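Local coordinates for (5-formylfuran-3-yl)methyl phosphate transaminase (PDB 2Z61), which catalyses the pyridoxal phosphate-dependent transfer of an amino group from alanine to a furancarboxaldehyde phosphate, giving the precursor of the furan moiety of methanofuran, at residues Y79-I87 against C201-E209; V289-E299 against V309-F320. All blocks are in the same frame, centred on the assembly; numbering follows the deposited sequence.

Contact 1 (Y79-I87 against C201-E209)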
loop_
_atom_site.group_PDB
_atom_site.type_symbol
_atom_site.label_atom_id
_atom_site.label_comp_id
_atom_site.label_asym_id
_atom_site.label_seq_id
_atom_site.Cartn_x
_atom_site.Cartn_y
_atom_site.Cartn_z
ATOM N N TYR A 79 -3.697 16.621 -18.000
ATOM C CA TYR A 79 -2.917 17.782 -17.595
ATOM C C TYR A 79 -2.602 18.733 -18.738
ATOM O O TYR A 79 -2.478 19.938 -18.529
ATOM C CB TYR A 79 -1.624 17.346 -16.899
ATOM C CG TYR A 79 -1.846 16.993 -15.443
ATOM C CD1 TYR A 79 -2.562 15.845 -15.085
ATOM C CD2 TYR A 79 -1.415 17.842 -14.429
ATOM C CE1 TYR A 79 -2.850 15.560 -13.752
ATOM C CE2 TYR A 79 -1.696 17.566 -13.089
ATOM C CZ TYR A 79 -2.415 16.424 -12.760
ATOM O OH TYR A 79 -2.703 16.147 -11.449
ATOM N N LYS A 80 -2.475 18.194 -19.944
ATOM C CA LYS A 80 -2.197 19.027 -21.103
ATOM C C LYS A 80 -3.455 19.798 -21.505
ATOM O O LYS A 80 -3.370 20.822 -22.175
ATOM C CB LYS A 80 -1.704 18.173 -22.278
ATOM C CG LYS A 80 -0.433 17.376 -21.982
ATOM C CD LYS A 80 0.243 16.875 -23.262
ATOM C CE LYS A 80 -0.691 16.037 -24.136
ATOM N NZ LYS A 80 -1.026 14.716 -23.529
ATOM N N ASP A 81 -4.619 19.311 -21.082
ATOM C CA ASP A 81 -5.877 19.970 -21.413
ATOM C C ASP A 81 -6.355 20.928 -20.327
ATOM O O ASP A 81 -6.732 22.060 -20.619
ATOM C CB ASP A 81 -6.977 18.938 -21.681
ATOM C CG ASP A 81 -6.611 17.962 -22.785
ATOM O OD1 ASP A 81 -6.067 18.404 -23.818
ATOM O OD2 ASP A 81 -6.877 16.752 -22.624
ATOM N N LYS A 82 -6.349 20.481 -19.075
ATOM C CA LYS A 82 -6.803 21.333 -17.980
ATOM C C LYS A 82 -5.796 22.453 -17.735
ATOM O O LYS A 82 -6.164 23.565 -17.354
ATOM C CB LYS A 82 -7.003 20.505 -16.706
ATOM C CG LYS A 82 -7.668 21.275 -15.577
ATOM C CD LYS A 82 -7.863 20.418 -14.336
ATOM C CE LYS A 82 -8.560 21.203 -13.229
ATOM N NZ LYS A 82 -8.711 20.407 -11.974
ATOM N N TYR A 83 -4.522 22.150 -17.957
ATOM C CA TYR A 83 -3.453 23.126 -17.796
ATOM C C TYR A 83 -2.627 23.038 -19.072
ATOM O O TYR A 83 -2.701 22.044 -19.791
ATOM C CB TYR A 83 -2.579 22.787 -16.583
ATOM C CG TYR A 83 -3.359 22.446 -15.333
ATOM C CD1 TYR A 83 -3.795 21.143 -15.095
ATOM C CD2 TYR A 83 -3.681 23.428 -14.398
ATOM C CE1 TYR A 83 -4.530 20.824 -13.960
ATOM C CE2 TYR A 83 -4.416 23.122 -13.258
ATOM C CZ TYR A 83 -4.836 21.818 -13.046
ATOM O OH TYR A 83 -5.559 21.502 -11.920
ATOM N N LYS A 84 -1.848 24.067 -19.374
ATOM C CA LYS A 84 -1.045 24.023 -20.586
ATOM C C LYS A 84 0.290 23.347 -20.328
ATOM O O LYS A 84 1.294 23.678 -20.953
ATOM C CB LYS A 84 -0.828 25.433 -21.139
ATOM C CG LYS A 84 -2.047 26.001 -21.858
ATOM C CD LYS A 84 -1.731 27.333 -22.527
ATOM C CE LYS A 84 -2.937 27.868 -23.287
ATOM N NZ LYS A 84 -2.688 29.215 -23.875
ATOM N N ALA A 85 0.292 22.388 -19.410
ATOM C CA ALA A 85 1.511 21.669 -19.067
ATOM C C ALA A 85 1.564 20.304 -19.739
ATOM O O ALA A 85 0.636 19.503 -19.613
ATOM C CB ALA A 85 1.607 21.507 -17.557
ATOM N N ASP A 86 2.649 20.041 -20.459
ATOM C CA ASP A 86 2.808 18.762 -21.133
ATOM C C ASP A 86 3.672 17.846 -20.272
ATOM O O ASP A 86 4.779 18.208 -19.868
ATOM C CB ASP A 86 3.446 18.954 -22.511
ATOM C CG ASP A 86 4.783 19.658 -22.440
ATOM O OD1 ASP A 86 4.822 20.823 -21.986
ATOM O OD2 ASP A 86 5.795 19.045 -22.836
ATOM N N ILE A 87 3.150 16.659 -19.992
ATOM C CA ILE A 87 3.846 15.689 -19.161
ATOM C C ILE A 87 3.912 14.353 -19.888
ATOM O O ILE A 87 2.949 13.946 -20.533
ATOM C CB ILE A 87 3.104 15.497 -17.821
ATOM C CG1 ILE A 87 3.036 16.829 -17.076
ATOM C CG2 ILE A 87 3.813 14.465 -16.966
ATOM C CD1 ILE A 87 2.163 16.792 -15.845
ATOM N N CYS A 201 -9.040 26.132 -10.477
ATOM C CA CYS A 201 -8.243 25.055 -9.898
ATOM C C CYS A 201 -6.765 25.407 -10.083
ATOM O O CYS A 201 -6.290 25.564 -11.208
ATOM C CB CYS A 201 -8.549 23.722 -10.590
ATOM S SG CYS A 201 -10.199 23.045 -10.265
ATOM N N TYR A 202 -6.048 25.533 -8.971
ATOM C CA TYR A 202 -4.631 25.880 -8.993
ATOM C C TYR A 202 -3.731 24.675 -8.738
ATOM O O TYR A 202 -3.741 24.110 -7.645
ATOM C CB TYR A 202 -4.348 26.952 -7.937
ATOM C CG TYR A 202 -3.899 28.286 -8.489
ATOM C CD1 TYR A 202 -3.814 29.406 -7.661
ATOM C CD2 TYR A 202 -3.548 28.432 -9.833
ATOM C CE1 TYR A 202 -3.394 30.640 -8.155
ATOM C CE2 TYR A 202 -3.123 29.661 -10.337
ATOM C CZ TYR A 202 -3.050 30.759 -9.492
ATOM O OH TYR A 202 -2.637 31.978 -9.981
ATOM N N SER A 203 -2.946 24.298 -9.746
ATOM C CA SER A 203 -2.025 23.168 -9.641
ATOM C C SER A 203 -0.577 23.668 -9.597
ATOM O O SER A 203 -0.263 24.716 -10.162
ATOM C CB SER A 203 -2.219 22.231 -10.842
ATOM O OG SER A 203 -1.241 21.206 -10.872
ATOM N N ALA A 204 0.295 22.924 -8.922
ATOM C CA ALA A 204 1.700 23.310 -8.813
ATOM C C ALA A 204 2.386 23.213 -10.162
ATOM O O ALA A 204 3.382 23.897 -10.398
ATOM C CB ALA A 204 2.428 22.424 -7.806
ATOM N N ILE A 205 1.852 22.356 -11.034
ATOM C CA ILE A 205 2.406 22.157 -12.373
ATOM C C ILE A 205 2.471 23.504 -13.104
ATOM O O ILE A 205 3.265 23.684 -14.014
ATOM C CB ILE A 205 1.536 21.147 -13.197
ATOM C CG1 ILE A 205 2.262 20.730 -14.477
ATOM C CG2 ILE A 205 0.212 21.779 -13.590
ATOM C CD1 ILE A 205 3.411 19.771 -14.262
ATOM N N GLU A 206 1.638 24.450 -12.683
ATOM C CA GLU A 206 1.609 25.774 -13.298
ATOM C C GLU A 206 2.807 26.657 -12.940
ATOM O O GLU A 206 3.085 27.630 -13.636
ATOM C CB GLU A 206 0.294 26.484 -12.937
ATOM C CG GLU A 206 -0.927 25.810 -13.558
ATOM C CD GLU A 206 -2.247 26.366 -13.056
ATOM O OE1 GLU A 206 -2.487 26.339 -11.832
ATOM O OE2 GLU A 206 -3.055 26.828 -13.889
ATOM N N PHE A 207 3.524 26.314 -11.874
ATOM C CA PHE A 207 4.684 27.095 -11.451
ATOM C C PHE A 207 6.014 26.425 -11.788
ATOM O O PHE A 207 7.056 27.078 -11.853
ATOM C CB PHE A 207 4.626 27.358 -9.945
ATOM C CG PHE A 207 3.348 27.995 -9.494
ATOM C CD1 PHE A 207 2.229 27.221 -9.213
ATOM C CD2 PHE A 207 3.248 29.380 -9.389
ATOM C CE1 PHE A 207 1.026 27.813 -8.837
ATOM C CE2 PHE A 207 2.048 29.982 -9.015
ATOM C CZ PHE A 207 0.935 29.195 -8.739
ATOM N N ASP A 208 5.975 25.119 -11.998
ATOM C CA ASP A 208 7.177 24.360 -12.312
ATOM C C ASP A 208 6.786 23.278 -13.315
ATOM O O ASP A 208 6.718 22.093 -12.991
ATOM C CB ASP A 208 7.736 23.756 -11.015
ATOM C CG ASP A 208 8.918 22.848 -11.253
ATOM O OD1 ASP A 208 9.685 23.099 -12.203
ATOM O OD2 ASP A 208 9.093 21.886 -10.481
ATOM N N GLU A 209 6.518 23.713 -14.541
ATOM C CA GLU A 209 6.092 22.822 -15.613
ATOM C C GLU A 209 7.059 21.699 -15.969
ATOM O O GLU A 209 6.675 20.743 -16.641
ATOM C CB GLU A 209 5.764 23.641 -16.862
ATOM C CG GLU A 209 4.646 24.645 -16.634
ATOM C CD GLU A 209 4.358 25.491 -17.856
ATOM O OE1 GLU A 209 5.304 26.115 -18.384
ATOM O OE2 GLU A 209 3.185 25.531 -18.289
#

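Contact 2 (V289-E299 against V309-F320)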
loop_
_atom_site.group_PDB
_atom_site.type_symbol
_atom_site.label_atom_id
_atom_site.label_comp_id
_atom_site.label_asym_id
_atom_site.label_seq_id
_atom_site.Cartn_x
_atom_site.Cartn_y
_atom_site.Cartn_z
ATOM N N VAL A 289 -24.037 25.216 5.145
ATOM C CA VAL A 289 -23.166 25.214 6.316
ATOM C C VAL A 289 -22.642 26.607 6.642
ATOM O O VAL A 289 -22.510 26.970 7.814
ATOM C CB VAL A 289 -21.953 24.265 6.119
ATOM C CG1 VAL A 289 -20.930 24.494 7.219
ATOM C CG2 VAL A 289 -22.413 22.810 6.130
ATOM N N LEU A 290 -22.338 27.383 5.607
ATOM C CA LEU A 290 -21.815 28.730 5.802
ATOM C C LEU A 290 -22.871 29.684 6.334
ATOM O O LEU A 290 -22.559 30.589 7.106
ATOM C CB LEU A 290 -21.241 29.277 4.497
ATOM C CG LEU A 290 -19.938 28.621 4.042
ATOM C CD1 LEU A 290 -19.524 29.172 2.688
ATOM C CD2 LEU A 290 -18.861 28.870 5.082
ATOM N N LYS A 291 -24.119 29.482 5.921
ATOM C CA LYS A 291 -25.201 30.336 6.387
ATOM C C LYS A 291 -25.324 30.224 7.903
ATOM O O LYS A 291 -25.389 31.239 8.598
ATOM C CB LYS A 291 -26.526 29.949 5.716
ATOM C CG LYS A 291 -27.709 30.850 6.091
ATOM C CD LYS A 291 -28.186 30.596 7.521
ATOM C CE LYS A 291 -29.121 31.690 8.033
ATOM N NZ LYS A 291 -28.383 32.900 8.501
ATOM N N TYR A 292 -25.353 28.994 8.414
ATOM C CA TYR A 292 -25.473 28.777 9.855
ATOM C C TYR A 292 -24.247 29.252 10.622
ATOM O O TYR A 292 -24.372 29.869 11.678
ATOM C CB TYR A 292 -25.718 27.299 10.170
ATOM C CG TYR A 292 -27.151 26.847 9.975
ATOM C CD1 TYR A 292 -27.738 26.842 8.709
ATOM C CD2 TYR A 292 -27.916 26.408 11.058
ATOM C CE1 TYR A 292 -29.054 26.408 8.524
ATOM C CE2 TYR A 292 -29.230 25.968 10.886
ATOM C CZ TYR A 292 -29.790 25.970 9.619
ATOM O OH TYR A 292 -31.081 25.526 9.439
ATOM N N VAL A 293 -23.064 28.958 10.089
ATOM C CA VAL A 293 -21.823 29.362 10.732
ATOM C C VAL A 293 -21.794 30.870 10.981
ATOM O O VAL A 293 -21.392 31.319 12.051
ATOM C CB VAL A 293 -20.603 28.946 9.874
ATOM C CG1 VAL A 293 -19.325 29.567 10.420
ATOM C CG2 VAL A 293 -20.480 27.431 9.869
ATOM N N LYS A 294 -22.227 31.648 9.996
ATOM C CA LYS A 294 -22.239 33.099 10.144
ATOM C C LYS A 294 -23.323 33.464 11.152
ATOM O O LYS A 294 -23.189 34.418 11.916
ATOM C CB LYS A 294 -22.528 33.770 8.800
ATOM C CG LYS A 294 -22.320 35.274 8.808
ATOM C CD LYS A 294 -22.664 35.898 7.466
ATOM C CE LYS A 294 -24.158 35.809 7.175
ATOM N NZ LYS A 294 -24.540 36.603 5.971
ATOM N N ASP A 295 -24.394 32.680 11.143
ATOM C CA ASP A 295 -25.513 32.880 12.048
ATOM C C ASP A 295 -25.037 32.580 13.471
ATOM O O ASP A 295 -25.358 33.298 14.413
ATOM C CB ASP A 295 -26.648 31.936 11.650
ATOM C CG ASP A 295 -27.943 32.240 12.365
ATOM O OD1 ASP A 295 -28.004 32.044 13.595
ATOM O OD2 ASP A 295 -28.901 32.673 11.689
ATOM N N PHE A 296 -24.254 31.515 13.607
ATOM C CA PHE A 296 -23.711 31.095 14.893
ATOM C C PHE A 296 -22.683 32.093 15.418
ATOM O O PHE A 296 -22.185 31.955 16.534
ATOM C CB PHE A 296 -23.042 29.720 14.757
ATOM C CG PHE A 296 -24.001 28.586 14.506
ATOM C CD1 PHE A 296 -23.593 27.470 13.786
ATOM C CD2 PHE A 296 -25.300 28.616 15.012
ATOM C CE1 PHE A 296 -24.459 26.401 13.572
ATOM C CE2 PHE A 296 -26.176 27.548 14.802
ATOM C CZ PHE A 296 -25.753 26.439 14.082
ATOM N N GLY A 297 -22.359 33.092 14.606
ATOM C CA GLY A 297 -21.376 34.075 15.026
ATOM C C GLY A 297 -19.960 33.526 14.992
ATOM O O GLY A 297 -19.056 34.094 15.611
ATOM N N TRP A 298 -19.761 32.418 14.278
ATOM C CA TRP A 298 -18.436 31.810 14.163
ATOM C C TRP A 298 -17.632 32.461 13.041
ATOM O O TRP A 298 -18.198 33.065 12.131
ATOM C CB TRP A 298 -18.544 30.305 13.890
ATOM C CG TRP A 298 -19.111 29.507 15.021
ATOM C CD1 TRP A 298 -19.193 29.882 16.331
ATOM C CD2 TRP A 298 -19.611 28.166 14.953
ATOM N NE1 TRP A 298 -19.711 28.855 17.086
ATOM C CE2 TRP A 298 -19.977 27.791 16.266
ATOM C CE3 TRP A 298 -19.783 27.245 13.912
ATOM C CZ2 TRP A 298 -20.504 26.531 16.567
ATOM C CZ3 TRP A 298 -20.309 25.990 14.209
ATOM C CH2 TRP A 298 -20.664 25.646 15.529
ATOM N N GLU A 299 -16.310 32.329 13.106
ATOM C CA GLU A 299 -15.442 32.914 12.093
ATOM C C GLU A 299 -14.789 31.894 11.170
ATOM O O GLU A 299 -14.290 30.858 11.616
ATOM C CB GLU A 299 -14.342 33.750 12.748
ATOM C CG GLU A 299 -14.776 35.133 13.188
ATOM C CD GLU A 299 -13.631 35.930 13.772
ATOM O OE1 GLU A 299 -12.576 36.027 13.108
ATOM O OE2 GLU A 299 -13.783 36.460 14.893
ATOM N N VAL A 309 -15.207 22.808 6.500
ATOM C CA VAL A 309 -15.280 24.194 6.948
ATOM C C VAL A 309 -14.631 24.116 8.330
ATOM O O VAL A 309 -14.937 23.213 9.119
ATOM C CB VAL A 309 -16.734 24.698 7.039
ATOM C CG1 VAL A 309 -16.748 26.143 7.494
ATOM C CG2 VAL A 309 -17.405 24.594 5.667
ATOM N N PHE A 310 -13.720 25.041 8.612
ATOM C CA PHE A 310 -12.974 25.033 9.872
ATOM C C PHE A 310 -13.191 26.333 10.658
ATOM O O PHE A 310 -12.294 27.171 10.753
ATOM C CB PHE A 310 -11.487 24.855 9.542
ATOM C CG PHE A 310 -10.655 24.341 10.677
ATOM C CD1 PHE A 310 -10.905 23.089 11.230
ATOM C CD2 PHE A 310 -9.584 25.083 11.158
ATOM C CE1 PHE A 310 -10.093 22.581 12.246
ATOM C CE2 PHE A 310 -8.768 24.586 12.171
ATOM C CZ PHE A 310 -9.023 23.331 12.714
ATOM N N PRO A 311 -14.380 26.500 11.253
ATOM C CA PRO A 311 -14.727 27.695 12.028
ATOM C C PRO A 311 -14.060 27.876 13.384
ATOM O O PRO A 311 -13.791 26.904 14.099
ATOM C CB PRO A 311 -16.238 27.578 12.166
ATOM C CG PRO A 311 -16.425 26.098 12.299
ATOM C CD PRO A 311 -15.510 25.555 11.217
ATOM N N ASN A 312 -13.800 29.136 13.723
ATOM C CA ASN A 312 -13.223 29.498 15.014
ATOM C C ASN A 312 -14.448 29.721 15.898
ATOM O O ASN A 312 -15.154 30.717 15.743
ATOM C CB ASN A 312 -12.428 30.801 14.911
ATOM C CG ASN A 312 -11.794 31.201 16.232
ATOM O OD1 ASN A 312 -12.443 31.186 17.276
ATOM N ND2 ASN A 312 -10.520 31.568 16.188
ATOM N N ILE A 313 -14.707 28.792 16.809
ATOM C CA ILE A 313 -15.869 28.902 17.680
ATOM C C ILE A 313 -15.580 29.664 18.963
ATOM O O ILE A 313 -16.375 29.636 19.904
ATOM C CB ILE A 313 -16.418 27.510 18.041
ATOM C CG1 ILE A 313 -15.374 26.728 18.839
ATOM C CG2 ILE A 313 -16.797 26.763 16.768
ATOM C CD1 ILE A 313 -15.861 25.375 19.317
ATOM N N GLY A 314 -14.438 30.342 18.994
ATOM C CA GLY A 314 -14.064 31.116 20.163
ATOM C C GLY A 314 -13.908 30.318 21.445
ATOM O O GLY A 314 -13.871 30.896 22.531
ATOM N N GLU A 315 -13.808 28.998 21.339
ATOM C CA GLU A 315 -13.668 28.174 22.533
ATOM C C GLU A 315 -13.085 26.792 22.295
ATOM O O GLU A 315 -12.951 26.366 21.170
ATOM C CB GLU A 315 -15.010 28.061 23.256
ATOM C CG GLU A 315 -16.121 27.476 22.407
ATOM C CD GLU A 315 -17.375 27.186 23.207
ATOM O OE1 GLU A 315 -17.318 26.333 24.117
ATOM O OE2 GLU A 315 -18.422 27.805 22.923
ATOM N N ASP A 316 -12.856 26.047 23.368
ATOM C CA ASP A 316 -12.188 24.767 23.230
ATOM C C ASP A 316 -12.954 23.761 22.390
ATOM O O ASP A 316 -13.897 23.124 22.862
ATOM C CB ASP A 316 -11.869 24.172 24.604
ATOM C CG ASP A 316 -10.953 22.969 24.507
ATOM O OD1 ASP A 316 -11.408 21.917 24.007
ATOM O OD2 ASP A 316 -9.784 23.073 24.931
ATOM N N GLY A 317 -12.501 23.580 21.151
ATOM C CA GLY A 317 -13.143 22.631 20.244
ATOM C C GLY A 317 -13.289 21.222 20.833
ATOM O O GLY A 317 -14.287 20.547 20.720
ATOM N N ARG A 318 -12.250 20.762 21.505
ATOM C CA ARG A 318 -12.273 19.432 22.121
ATOM C C ARG A 318 -13.500 19.222 23.026
ATOM O O ARG A 318 -14.281 18.273 22.870
ATOM C CB ARG A 318 -10.999 19.233 22.950
ATOM C CG ARG A 318 -10.886 17.897 23.689
ATOM C CD ARG A 318 -10.190 16.848 22.839
ATOM N NE ARG A 318 -9.637 15.748 23.632
ATOM C CZ ARG A 318 -8.926 14.740 23.122
ATOM N NH1 ARG A 318 -8.680 14.687 21.817
ATOM N NH2 ARG A 318 -8.453 13.788 23.916
ATOM N N GLU A 319 -13.651 20.121 23.990
ATOM C CA GLU A 319 -14.745 20.055 24.945
ATOM C C GLU A 319 -16.080 20.269 24.252
ATOM O O GLU A 319 -17.048 19.555 24.515
ATOM C CB GLU A 319 -14.543 21.092 26.049
ATOM C CG GLU A 319 -13.333 20.804 26.923
ATOM C CD GLU A 319 -13.102 21.876 27.969
ATOM O OE1 GLU A 319 -14.048 22.173 28.730
ATOM O OE2 GLU A 319 -11.975 22.414 28.036
ATOM N N PHE A 320 -16.123 21.254 23.361
ATOM C CA PHE A 320 -17.337 21.559 22.621
ATOM C C PHE A 320 -17.849 20.294 21.939
ATOM O O PHE A 320 -19.025 19.950 22.043
ATOM C CB PHE A 320 -17.056 22.624 21.560
ATOM C CG PHE A 320 -18.250 22.966 20.713
ATOM C CD1 PHE A 320 -19.244 23.812 21.193
ATOM C CD2 PHE A 320 -18.389 22.427 19.436
ATOM C CE1 PHE A 320 -20.365 24.119 20.414
ATOM C CE2 PHE A 320 -19.501 22.724 18.647
ATOM C CZ PHE A 320 -20.494 23.574 19.138
#

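Contact 1 (Y79-I87 against C201-E209)
Ile205 packs against four side chains of 79-87: Tyr79, Tyr83, Ala85 and Ile87. Its CG1 presses on Ala85 CB at 3.2 Å, tighter than usual for two carbons. CG1 lies anti to the backbone N (chi1 -169°), and CD1 continues from it to meet Ile87 CD1 tip to tip at 3.6 Å. The other branch, CG2, sits over one face of the Tyr83 ring, toward its rim, and also near the edge of the Tyr79 ring.

The Tyr83 ring is met on its faces and at its edge. Ser203 CB is 3.4 Å from Tyr83 CE2. Lys82 CG lies against the face opposite Ile205. The Glu206 carboxylate comes to the ring edge, OE2 being 3.5 Å from Tyr83 CD2, with the two planes 77° apart. Lys82 runs out extended and brings NZ within 3.5 Å of Cys201 SG.

The polar bonds stay inside each segment or lead outward. Glu206 OE1 takes the N-H of Ser203 at 3.0 Å, from above the carboxylate plane, which is likely to help hold the carboxylate beside Tyr83. Ser203 OG is hydrogen-bonded to Glu190 OE1, and Tyr79 OH to Tyr233 OH.

The contact packs the C-terminal end of helix 69-82 and the chain after it on the 201-209 loop, against strands 214-219 and 232-235 of the large-domain sheet of the aminotransferase fold.

Contact 2 (V289-E299 against V309-F320)
Glu299 and Asn312 form a single antiparallel bridge, a hydrogen-bonded pair. Asn312 N gives a bond of 2.8 Å to Glu299 O, in the carbonyl plane. The return bond, Glu299 N to Asn312 O, is nearly straight (174°) but weak at 3.3 Å. Glu299 O also receives a CA-H contact from Pro311. Asn312 uses both side-chain ends: OD1 accepts from Gly314 N at 2.8 Å, closing an Asx turn, and ND2 bonds to Tyr345 OH. Asp316 OD1 accepts from Glu319 N at 2.9 Å and caps helix 317-328.

Trp298 packs beside the bridge. With CG anti to the carbonyl carbon (chi1 -67°), the indole lies alongside Ile313, whose CG2 is over one face, 3.5 Å from the five-membered ring centroid, a CH-pi contact. Phe296 CB covers the opposite face. Phe320 CZ approaches Trp298 CZ2 obliquely. With an alanine here in place of Trp298, Ile313 and Phe320 are likely to lose their partner and a gap to open between Ile313 and Phe296.

Helix 269-295 is followed by a Schellman motif: Gly297 has positive phi, Trp298 N bonds to Val293 O, and Gly297 N weakly to Lys294 O. There the chain turns into the small domain of this aminotransferase fold.

From the N terminus, the chain passes helices 4-8, 15-26 and 45-56, then leaves helix 69-82 through 79-87. It runs through strands 92-95, 115-119, 136-140, 155-161 and 185-189 before contact 1 closes this long loop at 201-209. Strands 214-219 and 232-235 follow, then helices leading to the long helix 269-295. Contact 2 opens at the end of that helix and closes after only nine intervening residues. The two contacts run in series and neither nest nor cross. Contact 1 ties elements around the seven-stranded sheet, and contact 2 joins the end of helix 269-295 to strand 308-309 and to the start of helix 317-328. Their nearest atoms are about 17 Å apart.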